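Local coordinates for protein cellulase (Rhodothermus marinus, PDB 3B7M) that probably hydrolyses internal beta-1,4-glucosidic bonds of cellulose, as a family 12 endoglucanase engineered in its active surface, at residues Val144-Ala147 with Met152-Ile155; Pro60-Ala65 with Ala209-Thr214; Val3-Cys6 with Thr11-Val14. One frame throughout, in Å; residues are numbered along the deposited sequence.

Contact 1: residues Val144-Ala147 with Met152-Ile155; sequences VWYA and MNVI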
loop_
_atom_site.group_PDB
_atom_site.type_symbol
_atom_site.label_atom_id
_atom_site.label_comp_id
_atom_site.label_asym_id
_atom_site.label_seq_id
_atom_site.Cartn_x
_atom_site.Cartn_y
_atom_site.Cartn_z
ATOM N N VAL A 144 -13.950 5.102 -6.015
ATOM C CA VAL A 144 -12.836 5.041 -6.941
ATOM C C VAL A 144 -12.375 6.473 -7.172
ATOM O O VAL A 144 -13.180 7.349 -7.492
ATOM C CB VAL A 144 -13.232 4.378 -8.294
ATOM C CG1 VAL A 144 -12.007 4.213 -9.209
ATOM C CG2 VAL A 144 -13.898 3.014 -8.052
ATOM N N TRP A 145 -11.076 6.690 -6.987
ATOM C CA TRP A 145 -10.446 7.971 -7.224
ATOM C C TRP A 145 -9.392 7.766 -8.299
ATOM O O TRP A 145 -8.714 6.727 -8.332
ATOM C CB TRP A 145 -9.787 8.506 -5.947
ATOM C CG TRP A 145 -10.749 8.772 -4.813
ATOM C CD1 TRP A 145 -11.393 7.840 -4.041
ATOM C CD2 TRP A 145 -11.175 10.052 -4.337
ATOM N NE1 TRP A 145 -12.184 8.464 -3.112
ATOM C CE2 TRP A 145 -12.067 9.823 -3.269
ATOM C CE3 TRP A 145 -10.890 11.369 -4.710
ATOM C CZ2 TRP A 145 -12.677 10.863 -2.566
ATOM C CZ3 TRP A 145 -11.504 12.406 -4.008
ATOM C CH2 TRP A 145 -12.385 12.145 -2.949
ATOM N N TYR A 146 -9.244 8.757 -9.165
ATOM C CA TYR A 146 -8.285 8.665 -10.253
ATOM C C TYR A 146 -7.513 9.964 -10.444
ATOM O O TYR A 146 -8.097 11.051 -10.462
ATOM C CB TYR A 146 -8.975 8.245 -11.557
ATOM C CG TYR A 146 -8.028 8.139 -12.729
ATOM C CD1 TYR A 146 -7.074 7.127 -12.778
ATOM C CD2 TYR A 146 -8.076 9.059 -13.787
ATOM C CE1 TYR A 146 -6.192 7.017 -13.838
ATOM C CE2 TYR A 146 -7.185 8.956 -14.871
ATOM C CZ TYR A 146 -6.251 7.927 -14.880
ATOM O OH TYR A 146 -5.352 7.787 -15.917
ATOM N N ALA A 147 -6.196 9.823 -10.585
ATOM C CA ALA A 147 -5.295 10.936 -10.856
ATOM C C ALA A 147 -4.434 10.608 -12.058
ATOM O O ALA A 147 -3.799 9.541 -12.124
ATOM C CB ALA A 147 -4.415 11.224 -9.657
ATOM N N MET A 152 2.643 9.047 -14.065
ATOM C CA MET A 152 2.055 7.903 -13.375
ATOM C C MET A 152 0.582 8.107 -13.026
ATOM O O MET A 152 0.228 9.096 -12.377
ATOM C CB MET A 152 2.832 7.641 -12.080
ATOM C CG MET A 152 2.672 6.222 -11.539
ATOM S SD MET A 152 3.602 5.933 -10.028
ATOM C CE MET A 152 5.134 6.823 -10.353
ATOM N N ASN A 153 -0.263 7.168 -13.455
ATOM C CA ASN A 153 -1.646 7.071 -12.973
ATOM C C ASN A 153 -1.692 6.587 -11.521
ATOM O O ASN A 153 -1.012 5.627 -11.170
ATOM C CB ASN A 153 -2.461 6.063 -13.798
ATOM C CG ASN A 153 -2.536 6.410 -15.268
ATOM O OD1 ASN A 153 -2.156 7.510 -15.697
ATOM N ND2 ASN A 153 -3.041 5.461 -16.058
ATOM N N VAL A 154 -2.505 7.245 -10.696
ATOM C CA VAL A 154 -2.831 6.744 -9.364
ATOM C C VAL A 154 -4.324 6.418 -9.298
ATOM O O VAL A 154 -5.163 7.295 -9.512
ATOM C CB VAL A 154 -2.497 7.756 -8.225
ATOM C CG1 VAL A 154 -2.631 7.075 -6.860
ATOM C CG2 VAL A 154 -1.095 8.352 -8.398
ATOM N N ILE A 155 -4.634 5.154 -9.015
ATOM C CA ILE A 155 -6.011 4.690 -8.853
ATOM C C ILE A 155 -6.162 4.263 -7.404
ATOM O O ILE A 155 -5.395 3.420 -6.925
ATOM C CB ILE A 155 -6.362 3.488 -9.794
ATOM C CG1 ILE A 155 -5.856 3.720 -11.226
ATOM C CG2 ILE A 155 -7.881 3.200 -9.798
ATOM C CD1 ILE A 155 -4.652 2.853 -11.626
#
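The Y146 ring lies on the same face of the sheet as I155 and runs along strand 152-155, past I155 to N153. From CB, CG stands anti to the backbone N (chi1 180°), which carries the ring along the neighbouring strand toward N153. CD1 is the first ring atom to make contact. It lies 3.8 Å from V154 O, which approaches the ring obliquely. CD1 also has CG1 of I155 at 3.9 Å. That methylene sits at the ring edge, in the ring plane. CE1 then reaches CB of N153, also at 3.9 Å, from an oblique direction. The hydroxyl ends beside the amide, with Y146 OH 3.2 Å from N153 CG. Ring and amide planes are 72° apart, so the two groups do not stack. The amide has its firm partner outside the pair: ND2 of N153 donates to the backbone O of Y183, whose ring stacks on Y146. Y183 thus touches both residues.

The strands form a beta hairpin, 140-148 followed by 152-159, in the larger sheet of the family 12 jelly roll. Their short segments run antiparallel at 166°. A147 and V154 are the hydrogen-bonded pair. A147 N donates a hydrogen bond to V154 O at 2.9 Å, and V154 N donates one to A147 O at 3.0 Å. Y146 and I155 form the adjoining non-hydrogen-bonded pair, where the alpha hydrogens point at carbonyls instead: I155 CA is 3.4 Å from W145 O. A147 and V154 put their side chains on the face opposite Y146 and I155, with A147 CB to V154 CB at 4.2 Å. On the Y146 face, V144 adds a loose apolar touch of its CG1 on CG2 of I155. The W145 indole leads away from 152-155, onto S156 and V158 further along that strand; its NE1 bonds to OE1 of E143.

Contact 2: residues Pro60-Ala65 with Ala209-Thr214; sequences PNIQFA and ADFSVT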
loop_
_atom_site.group_PDB
_atom_site.type_symbol
_atom_site.label_atom_id
_atom_site.label_comp_id
_atom_site.label_asym_id
_atom_site.label_seq_id
_atom_site.Cartn_x
_atom_site.Cartn_y
_atom_site.Cartn_z
ATOM N N PRO A 60 5.653 3.691 6.125
ATOM C CA PRO A 60 6.328 2.467 6.568
ATOM C C PRO A 60 5.472 1.305 6.093
ATOM O O PRO A 60 4.246 1.387 6.152
ATOM C CB PRO A 60 6.290 2.571 8.094
ATOM C CG PRO A 60 5.092 3.484 8.383
ATOM C CD PRO A 60 5.137 4.487 7.264
ATOM N N ASN A 61 6.100 0.251 5.584
ATOM C CA ASN A 61 5.338 -0.763 4.865
ATOM C C ASN A 61 5.986 -2.131 4.857
ATOM O O ASN A 61 7.183 -2.264 5.100
ATOM C CB ASN A 61 5.063 -0.300 3.424
ATOM C CG ASN A 61 6.306 -0.296 2.564
ATOM O OD1 ASN A 61 6.593 -1.277 1.894
ATOM N ND2 ASN A 61 7.059 0.801 2.593
ATOM N N ILE A 62 5.184 -3.151 4.581
ATOM C CA ILE A 62 5.717 -4.471 4.277
ATOM C C ILE A 62 5.435 -4.769 2.804
ATOM O O ILE A 62 4.328 -4.513 2.316
ATOM C CB ILE A 62 5.154 -5.566 5.228
ATOM C CG1 ILE A 62 5.732 -6.947 4.878
ATOM C CG2 ILE A 62 3.619 -5.531 5.262
ATOM C CD1 ILE A 62 5.574 -7.997 6.009
ATOM N N GLN A 63 6.437 -5.291 2.099
ATOM C CA GLN A 63 6.372 -5.418 0.646
ATOM C C GLN A 63 6.658 -6.842 0.199
ATOM O O GLN A 63 7.554 -7.484 0.745
ATOM C CB GLN A 63 7.410 -4.480 -0.008
ATOM C CG GLN A 63 7.475 -4.601 -1.516
ATOM C CD GLN A 63 8.645 -3.865 -2.146
ATOM O OE1 GLN A 63 8.474 -2.792 -2.717
ATOM N NE2 GLN A 63 9.837 -4.459 -2.072
ATOM N N PHE A 64 5.889 -7.316 -0.782
ATOM C CA PHE A 64 6.199 -8.535 -1.529
ATOM C C PHE A 64 6.586 -8.104 -2.939
ATOM O O PHE A 64 5.766 -7.517 -3.658
ATOM C CB PHE A 64 4.988 -9.499 -1.565
ATOM C CG PHE A 64 5.206 -10.740 -2.411
ATOM C CD1 PHE A 64 6.185 -11.676 -2.069
ATOM C CD2 PHE A 64 4.413 -10.985 -3.539
ATOM C CE1 PHE A 64 6.383 -12.831 -2.849
ATOM C CE2 PHE A 64 4.606 -12.132 -4.331
ATOM C CZ PHE A 64 5.594 -13.054 -3.988
ATOM N N ALA A 65 7.847 -8.338 -3.305
ATOM C CA ALA A 65 8.313 -8.077 -4.665
ATOM C C ALA A 65 8.042 -9.341 -5.461
ATOM O O ALA A 65 8.351 -10.440 -4.995
ATOM C CB ALA A 65 9.788 -7.743 -4.673
ATOM N N ALA A 209 0.064 -6.454 11.149
ATOM C CA ALA A 209 0.247 -7.871 11.510
ATOM C C ALA A 209 -0.342 -8.817 10.495
ATOM O O ALA A 209 -1.239 -8.449 9.724
ATOM C CB ALA A 209 -0.350 -8.170 12.902
ATOM N N ASP A 210 0.172 -10.045 10.514
ATOM C CA ASP A 210 -0.411 -11.185 9.800
ATOM C C ASP A 210 -0.461 -10.967 8.289
ATOM O O ASP A 210 -1.417 -11.381 7.650
ATOM C CB ASP A 210 -1.844 -11.492 10.288
ATOM C CG ASP A 210 -1.916 -11.859 11.760
ATOM O OD1 ASP A 210 -0.937 -12.401 12.319
ATOM O OD2 ASP A 210 -2.980 -11.596 12.364
ATOM N N PHE A 211 0.551 -10.323 7.724
ATOM C CA PHE A 211 0.539 -10.049 6.302
ATOM C C PHE A 211 0.874 -11.293 5.497
ATOM O O PHE A 211 1.779 -12.058 5.849
ATOM C CB PHE A 211 1.518 -8.939 5.982
ATOM C CG PHE A 211 1.617 -8.594 4.524
ATOM C CD1 PHE A 211 0.613 -7.854 3.894
ATOM C CD2 PHE A 211 2.757 -8.950 3.796
ATOM C CE1 PHE A 211 0.727 -7.498 2.539
ATOM C CE2 PHE A 211 2.888 -8.603 2.441
ATOM C CZ PHE A 211 1.875 -7.860 1.816
ATOM N N SER A 212 0.136 -11.465 4.406
ATOM C CA SER A 212 0.319 -12.572 3.491
ATOM C C SER A 212 -0.071 -12.136 2.076
ATOM O O SER A 212 -1.069 -11.432 1.907
ATOM C CB SER A 212 -0.583 -13.716 3.946
ATOM O OG SER A 212 -0.446 -14.815 3.089
ATOM N N VAL A 213 0.713 -12.524 1.067
ATOM C CA VAL A 213 0.320 -12.312 -0.344
ATOM C C VAL A 213 0.600 -13.544 -1.201
ATOM O O VAL A 213 1.684 -14.118 -1.142
ATOM C CB VAL A 213 1.006 -11.081 -1.021
ATOM C CG1 VAL A 213 0.346 -10.768 -2.372
ATOM C CG2 VAL A 213 0.891 -9.876 -0.170
ATOM N N THR A 214 -0.385 -13.931 -2.002
ATOM C CA THR A 214 -0.257 -15.052 -2.915
ATOM C C THR A 214 -0.429 -14.538 -4.332
ATOM O O THR A 214 -1.417 -13.881 -4.630
ATOM C CB THR A 214 -1.323 -16.123 -2.622
ATOM O OG1 THR A 214 -1.053 -16.706 -1.350
ATOM C CG2 THR A 214 -1.287 -17.225 -3.676
#
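The F211 ring takes I62 over one face. CG2 of I62 lies 3.9 Å from the centroid of that ring, 18° off the normal, in a CH-pi contact displaced toward the rim. The other branch reaches the CD2 side of the same ring, with I62 CD1 at 3.7 Å from F211 CD2. With chi1 of I62 at 180°, CG2 falls between the backbone N and the carbonyl carbon and meets the ring face, while CG1 carries CD1 to CD2. Cut back to an alanine, this position would probably leave a gap over the F211 face. Y19 meets F211 edge-to-face. The second ring, F64, has V213 CG1 at 4.2 Å from its CD2, approaching obliquely. No hydrogen bond crosses between the segments. All four touching side chains are buried and apolar.

The touching parts, 62-64 and 211-213, run nearly the same way, 17° apart, but belong to different sheets. This is core packing between the two layers of the beta sandwich. Strand 61-65 lies between 19-22 and 189-199 in one sheet. Strand 207-215 lies between 43-48 and 78-85 in the other, and F211 also touches W82 and T80 there.

Contact 3: residues Val3-Cys6 with Thr11-Val14; sequences VELC and TRTV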
loop_
_atom_site.group_PDB
_atom_site.type_symbol
_atom_site.label_atom_id
_atom_site.label_comp_id
_atom_site.label_asym_id
_atom_site.label_seq_id
_atom_site.Cartn_x
_atom_site.Cartn_y
_atom_site.Cartn_z
ATOM N N VAL A 3 13.591 -6.040 16.182
ATOM C CA VAL A 3 14.554 -4.918 16.112
ATOM C C VAL A 3 13.807 -3.618 15.846
ATOM O O VAL A 3 12.754 -3.581 15.214
ATOM C CB VAL A 3 15.753 -5.139 15.094
ATOM C CG1 VAL A 3 15.276 -5.084 13.640
ATOM C CG2 VAL A 3 16.978 -4.143 15.345
ATOM N N GLU A 4 14.344 -2.533 16.402
ATOM C CA GLU A 4 13.756 -1.222 16.185
ATOM C C GLU A 4 14.568 -0.453 15.153
ATOM O O GLU A 4 15.779 -0.302 15.297
ATOM C CB GLU A 4 13.636 -0.422 17.476
ATOM C CG GLU A 4 12.823 0.868 17.289
ATOM C CD GLU A 4 12.585 1.635 18.577
ATOM O OE1 GLU A 4 13.561 2.039 19.261
ATOM O OE2 GLU A 4 11.404 1.853 18.902
ATOM N N LEU A 5 13.889 0.003 14.104
ATOM C CA LEU A 5 14.508 0.706 12.983
ATOM C C LEU A 5 14.118 2.161 13.062
ATOM O O LEU A 5 12.936 2.472 12.969
ATOM C CB LEU A 5 14.005 0.149 11.631
ATOM C CG LEU A 5 14.110 -1.348 11.313
ATOM C CD1 LEU A 5 13.585 -1.605 9.907
ATOM C CD2 LEU A 5 15.543 -1.835 11.435
ATOM N N CYS A 6 15.097 3.051 13.183
ATOM C CA CYS A 6 14.817 4.474 13.369
ATOM C C CYS A 6 15.408 5.337 12.251
ATOM O O CYS A 6 15.212 6.555 12.224
ATOM C CB CYS A 6 15.321 4.955 14.745
ATOM S SG CYS A 6 14.417 4.274 16.188
ATOM N N THR A 11 15.656 -0.717 6.177
ATOM C CA THR A 11 14.844 -1.836 5.727
ATOM C C THR A 11 15.370 -3.148 6.310
ATOM O O THR A 11 16.546 -3.252 6.674
ATOM C CB THR A 11 14.776 -1.905 4.185
ATOM O OG1 THR A 11 13.849 -2.921 3.789
ATOM C CG2 THR A 11 16.146 -2.213 3.595
ATOM N N ARG A 12 14.485 -4.134 6.411
ATOM C CA ARG A 12 14.843 -5.490 6.836
ATOM C C ARG A 12 14.065 -6.519 6.021
ATOM O O ARG A 12 12.872 -6.342 5.764
ATOM C CB ARG A 12 14.512 -5.709 8.322
ATOM C CG ARG A 12 15.494 -5.061 9.317
ATOM C CD ARG A 12 16.901 -5.646 9.217
ATOM N NE ARG A 12 17.765 -5.109 10.269
ATOM C CZ ARG A 12 18.424 -3.955 10.198
ATOM N NH1 ARG A 12 18.337 -3.188 9.115
ATOM N NH2 ARG A 12 19.178 -3.570 11.215
ATOM N N THR A 13 14.747 -7.585 5.612
ATOM C CA THR A 13 14.115 -8.739 4.994
ATOM C C THR A 13 13.551 -9.582 6.131
ATOM O O THR A 13 14.222 -9.757 7.161
ATOM C CB THR A 13 15.144 -9.578 4.179
ATOM O OG1 THR A 13 15.850 -8.733 3.259
ATOM C CG2 THR A 13 14.457 -10.681 3.412
ATOM N N VAL A 14 12.337 -10.091 5.957
ATOM C CA VAL A 14 11.666 -10.845 7.004
ATOM C C VAL A 14 10.985 -12.087 6.428
ATOM O O VAL A 14 10.978 -12.298 5.205
ATOM C CB VAL A 14 10.592 -9.964 7.723
ATOM C CG1 VAL A 14 11.235 -8.723 8.370
ATOM C CG2 VAL A 14 9.501 -9.546 6.745
#
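T11 meets L5 through its backbone: its carbonyl carbon C has L5 CD1 at 4.3 Å. The T11 side chain, modelled in two conformers, points away from strand 3-5 in the one described here, and its OG1 bonds to V21 O and S22 OG. The T11 carbonyl O is held from its own strand, by R12.

R12 follows and makes most of the contact. Its chain is bent at chi2 (-64°), which folds the guanidinium back toward the T11 carbonyl. There NH1 donates to T11 O at 3.0 Å, at an N-H...O angle of 157°. T11 O lies close to the guanidinium plane, but NH1 stands above the carbonyl plane, 36° out of it. This bond probably steadies the flat group. L5 then lies against it: CD2 sits over the centre of one guanidinium face, 3.8 Å from R12 CZ. The same L5 CD2 methyl is 3.9 Å from CG of R12, where the chain bends. L5 thus covers one face of the charged group; V3, also with two conformers, only brushes its NE. R12 itself remains exposed.

V14 turns inward, and touches V36, Y19 and V21. The two strands are not bonded to each other. They pack across the margin of the beta sandwich, between edge strands of its two sheets. Strand 2-5 lies beside 32-37, to which C6 is tied by its disulfide with C33. Strand 11-14 lies beside 19-22.

Contacts 2 and 3 both bridge the two sheets of the sandwich. Contact 2 does so in the core, its centre about 9 Å from that of the chain, with apolar side chains alone. Contact 3 does so at the margin, where outermost strands meet and an exposed arginine can take part. They touch, I62 CD1 of contact 2 lying 4.3 Å from V14 CG2 of contact 3. Contact 1 differs in kind. It joins neighbouring strands within one sheet, by backbone hydrogen bonds. It is also largely buried, six of its eight touching residues being so, but lies farther from the chain's centre than contact 2 and on its opposite side. One segment at least of every contact belongs to that larger sheet.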